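Local coordinates for protein C alpha-dehydrogenase (Sphingobium sp. SYK-6, PDB 4YAG) that is an NAD-dependent short-chain dehydrogenase that binds NADH and probably oxidises the C-alpha alcohol of lignin-derived compounds during beta-aryl ether cleavage, at residues Pro150-Ser153 against Phe154-Ile157; Arg173-Met176 against Ala177-Asn180. All blocks are in the same frame, centred on the assembly; numbering follows the deposited sequence.

Interaction 1: residues Pro150-Ser153 against Phe154-Ile157; sequences PMPS and FMAI
Ser153 and Met155 carry most of this local contact, which turns the loop into helix 156-177. Ser153 acts through its backbone. Ser153 O accepts a hydrogen bond from Ala156 N at 3.0 Å. Ala156 CB also rests 3.4 Å from Ser153 O. One residue earlier, Pro152 O takes a hydrogen bond from Met155 N at 2.9 Å, with an N-H...O angle of 154°. The two bonds make successive 3-10-like turns, and Met155 occupies the N-cap position. The Ser153 side chain takes no part in capping. With chi1 at 63°, OG stands between the backbone N and the carbonyl carbon and reaches Asp174 OD2 of the second subunit by a hydrogen bond.

Met155 meets Met151 side chain to side chain, the two crossing at a slant. The end methyl of Met151 does the touching. Met151 CE lies 3.4 Å from Met155 SD and 3.8 Å from Met155 CG. The Met151 chain is folded at both chi2 and chi3, which swings CE toward Met155. Met155 holds chi2 at -128°, off the staggered positions, and this sets SD against the Met151 methyl. Pro152 adds a looser apolar edge, with Pro152 CD 4.4 Å from Met155 CG. Phe154 turns its ring away from 150-153 and packs on Ser97 and Pro99 of another loop.

The Met155 side chain is about 5 Å from that of Tyr158, which binds NADH. The chemistry is thus divided. Backbone bonds shape the helix start, thioether packing joins the loop to it near the cofactor site, and the one polar side chain, Ser153, is spent on the dimer partner.

Interaction 2: residues Arg173-Met176 against Ala177-Asn180; sequences RDSM and AEDN
Arg173 O receives Ala177 N at 2.9 Å, the last strong i to i+4 bond across this contact. The spacing then shortens from i to i+4 to i to i+3. Glu178 N is shared between Ser175 O at 3.2 Å and a weak bond to Asp174 O at 3.4 Å. Asp179 N reaches Met176 O at 3.0 Å.

Among the side chains, Glu178 runs back over the helix turn. A chi1 of -63° folds Glu178 CG to 3.4 Å from Ser175 O, and the extended chain carries the carboxylate toward Asp174 and Ser175. One water lies between Asp174 OD2 and Glu178 OE2, which are 4.7 Å apart, and may soften their repulsion. Another links OE2 to Ser175 OG.

Several polar ends have outside partners. Asp174 OD1 accepts a hydrogen bond from Ser153 N of the second subunit. Glu178 OE1 forms a salt bridge with Lys101 of that subunit. Arg131 forms a salt bridge with Asp179 and a hydrogen bond to Ser175 OG.

Asn180, with positive phi, is the C-prime residue of a Schellman motif. Asn180 N bonds Ala177 O at 3.0 Å and Ile181 N returns to Met176 O, ending the helix ahead of strand 181-187.

In the fold
The two contacts sit at opposite ends of helix 156-177, with centres 33 Å apart and no touch between them within one chain. Interaction 1 starts the helix with 3-10-like turns. Interaction 2 ends it with a Schellman motif. Both are partly buried and both meet the second subunit. Backbone bonds shape both ends, but the side chains differ: apolar methionines near the cofactor at 150-157, waters and charged groups away from the annotated sites at 173-180. Across the dimer the two ends come together, since Ser153 of one subunit bonds Asp174 of the other. This fits the helix-mediated dimers known in short-chain dehydrogenases.

Interaction 1: residues Pro150-Ser153 against Phe154-Ile157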
loop_
_atom_site.group_PDB
_atom_site.type_symbol
_atom_site.label_atom_id
_atom_site.label_comp_id
_atom_site.label_asym_id
_atom_site.label_seq_id
_atom_site.Cartn_x
_atom_site.Cartn_y
_atom_site.Cartn_z
ATOM N N PRO A 150 4.964 -11.938 8.164
ATOM C CA PRO A 150 4.225 -12.541 7.048
ATOM C C PRO A 150 2.811 -12.963 7.430
ATOM O O PRO A 150 2.614 -13.538 8.487
ATOM C CB PRO A 150 5.060 -13.773 6.713
ATOM C CG PRO A 150 6.461 -13.351 7.082
ATOM C CD PRO A 150 6.287 -12.565 8.354
ATOM N N MET A 151 1.861 -12.686 6.538
ATOM C CA MET A 151 0.458 -12.973 6.787
ATOM C C MET A 151 -0.091 -13.890 5.707
ATOM O O MET A 151 0.411 -13.899 4.579
ATOM C CB MET A 151 -0.340 -11.674 6.798
ATOM C CG MET A 151 0.087 -10.719 7.917
ATOM S SD MET A 151 -0.266 -11.327 9.591
ATOM C CE MET A 151 -2.046 -11.242 9.617
ATOM N N PRO A 152 -1.151 -14.626 6.044
ATOM C CA PRO A 152 -1.820 -15.519 5.093
ATOM C C PRO A 152 -2.838 -14.779 4.230
ATOM O O PRO A 152 -3.183 -13.614 4.501
ATOM C CB PRO A 152 -2.504 -16.527 6.003
ATOM C CG PRO A 152 -2.764 -15.806 7.260
ATOM C CD PRO A 152 -1.694 -14.747 7.401
ATOM N N SER A 153 -3.311 -15.448 3.182
ATOM C CA SER A 153 -4.128 -14.811 2.169
ATOM C C SER A 153 -5.470 -14.292 2.706
ATOM O O SER A 153 -6.025 -13.366 2.135
ATOM C CB SER A 153 -4.374 -15.792 1.010
ATOM O OG SER A 153 -5.104 -16.907 1.472
ATOM N N PHE A 154 -5.971 -14.913 3.771
ATOM C CA PHE A 154 -7.209 -14.490 4.455
ATOM C C PHE A 154 -7.064 -13.042 4.903
ATOM O O PHE A 154 -8.056 -12.335 5.061
ATOM C CB PHE A 154 -7.440 -15.417 5.671
ATOM C CG PHE A 154 -8.759 -15.257 6.365
ATOM C CD1 PHE A 154 -8.902 -14.375 7.423
ATOM C CD2 PHE A 154 -9.842 -16.066 6.021
ATOM C CE1 PHE A 154 -10.126 -14.264 8.099
ATOM C CE2 PHE A 154 -11.062 -15.960 6.697
ATOM C CZ PHE A 154 -11.194 -15.050 7.729
ATOM N N MET A 155 -5.831 -12.598 5.113
ATOM C CA MET A 155 -5.570 -11.232 5.587
ATOM C C MET A 155 -4.896 -10.358 4.533
ATOM O O MET A 155 -4.275 -9.352 4.855
ATOM C CB MET A 155 -4.698 -11.289 6.838
ATOM C CG MET A 155 -5.262 -12.248 7.877
ATOM S SD MET A 155 -5.443 -11.555 9.517
ATOM C CE MET A 155 -5.673 -13.063 10.458
ATOM N N ALA A 156 -5.032 -10.715 3.262
ATOM C CA ALA A 156 -4.299 -10.003 2.218
ATOM C C ALA A 156 -4.609 -8.514 2.161
ATOM O O ALA A 156 -3.704 -7.692 2.031
ATOM C CB ALA A 156 -4.551 -10.617 0.866
ATOM N N ILE A 157 -5.892 -8.158 2.201
ATOM C CA ILE A 157 -6.268 -6.756 2.014
ATOM C C ILE A 157 -5.767 -5.908 3.195
ATOM O O ILE A 157 -5.255 -4.789 3.023
ATOM C CB ILE A 157 -7.783 -6.624 1.826
ATOM C CG1 ILE A 157 -8.232 -7.410 0.594
ATOM C CG2 ILE A 157 -8.169 -5.149 1.679
ATOM C CD1 ILE A 157 -9.737 -7.478 0.405
#

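Interaction 2: residues Arg173-Met176 against Ala177-Asn180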
loop_
_atom_site.group_PDB
_atom_site.type_symbol
_atom_site.label_atom_id
_atom_site.label_comp_id
_atom_site.label_asym_id
_atom_site.label_seq_id
_atom_site.Cartn_x
_atom_site.Cartn_y
_atom_site.Cartn_z
ATOM N N ARG A 173 8.607 11.497 6.852
ATOM C CA ARG A 173 9.293 12.040 8.015
ATOM C C ARG A 173 10.102 13.295 7.680
ATOM O O ARG A 173 10.032 14.316 8.370
ATOM C CB ARG A 173 10.190 10.982 8.677
ATOM C CG ARG A 173 10.771 11.401 10.012
ATOM C CD ARG A 173 11.629 10.299 10.610
ATOM N NE ARG A 173 11.636 10.404 12.056
ATOM C CZ ARG A 173 12.491 9.806 12.874
ATOM N NH1 ARG A 173 13.487 9.054 12.397
ATOM N NH2 ARG A 173 12.352 9.996 14.177
ATOM N N ASP A 174 10.914 13.231 6.632
ATOM C CA ASP A 174 11.794 14.360 6.375
ATOM C C ASP A 174 11.013 15.604 5.946
ATOM O O ASP A 174 11.380 16.723 6.297
ATOM C CB ASP A 174 12.894 14.022 5.358
ATOM C CG ASP A 174 12.359 13.794 3.962
ATOM O OD1 ASP A 174 12.034 12.642 3.647
ATOM O OD2 ASP A 174 12.286 14.760 3.164
ATOM N N SER A 175 9.934 15.410 5.194
ATOM C CA SER A 175 9.114 16.560 4.795
ATOM C C SER A 175 8.467 17.204 6.011
ATOM O O SER A 175 8.465 18.439 6.160
ATOM C CB SER A 175 8.023 16.159 3.804
ATOM O OG SER A 175 7.252 17.301 3.446
ATOM N N MET A 176 7.892 16.383 6.886
ATOM C CA MET A 176 7.209 16.931 8.057
ATOM C C MET A 176 8.193 17.626 8.984
ATOM O O MET A 176 7.882 18.653 9.596
ATOM C CB MET A 176 6.459 15.825 8.793
ATOM C CG MET A 176 5.343 15.206 7.960
ATOM S SD MET A 176 4.090 16.443 7.479
ATOM C CE MET A 176 3.293 15.595 6.122
ATOM N N ALA A 177 9.388 17.069 9.085
ATOM C CA ALA A 177 10.419 17.644 9.950
ATOM C C ALA A 177 10.800 19.066 9.517
ATOM O O ALA A 177 11.257 19.857 10.346
ATOM C CB ALA A 177 11.657 16.772 9.951
ATOM N N GLU A 178 10.642 19.396 8.237
ATOM C CA GLU A 178 10.917 20.771 7.775
ATOM C C GLU A 178 10.150 21.799 8.605
ATOM O O GLU A 178 10.570 22.942 8.754
ATOM C CB GLU A 178 10.507 20.944 6.307
ATOM C CG GLU A 178 11.276 20.090 5.349
ATOM C CD GLU A 178 10.701 20.137 3.942
ATOM O OE1 GLU A 178 9.866 21.025 3.662
ATOM O OE2 GLU A 178 11.090 19.288 3.121
ATOM N N ASP A 179 8.995 21.391 9.110
ATOM C CA ASP A 179 8.129 22.281 9.871
ATOM C C ASP A 179 7.947 21.791 11.307
ATOM O O ASP A 179 6.948 22.100 11.958
ATOM C CB ASP A 179 6.780 22.412 9.158
ATOM C CG ASP A 179 6.899 23.149 7.839
ATOM O OD1 ASP A 179 7.080 24.393 7.889
ATOM O OD2 ASP A 179 6.831 22.491 6.770
ATOM N N ASN A 180 8.949 21.058 11.799
ATOM C CA ASN A 180 8.993 20.579 13.172
ATOM C C ASN A 180 7.755 19.759 13.524
ATOM O O ASN A 180 7.233 19.822 14.639
ATOM C CB ASN A 180 9.163 21.756 14.130
ATOM C CG ASN A 180 9.539 21.320 15.530
ATOM O OD1 ASN A 180 10.119 20.246 15.734
ATOM N ND2 ASN A 180 9.212 22.156 16.513
HETATM O O HOH W 1 12.950 17.351 3.269
HETATM O O HOH W 2 8.848 18.461 1.671
#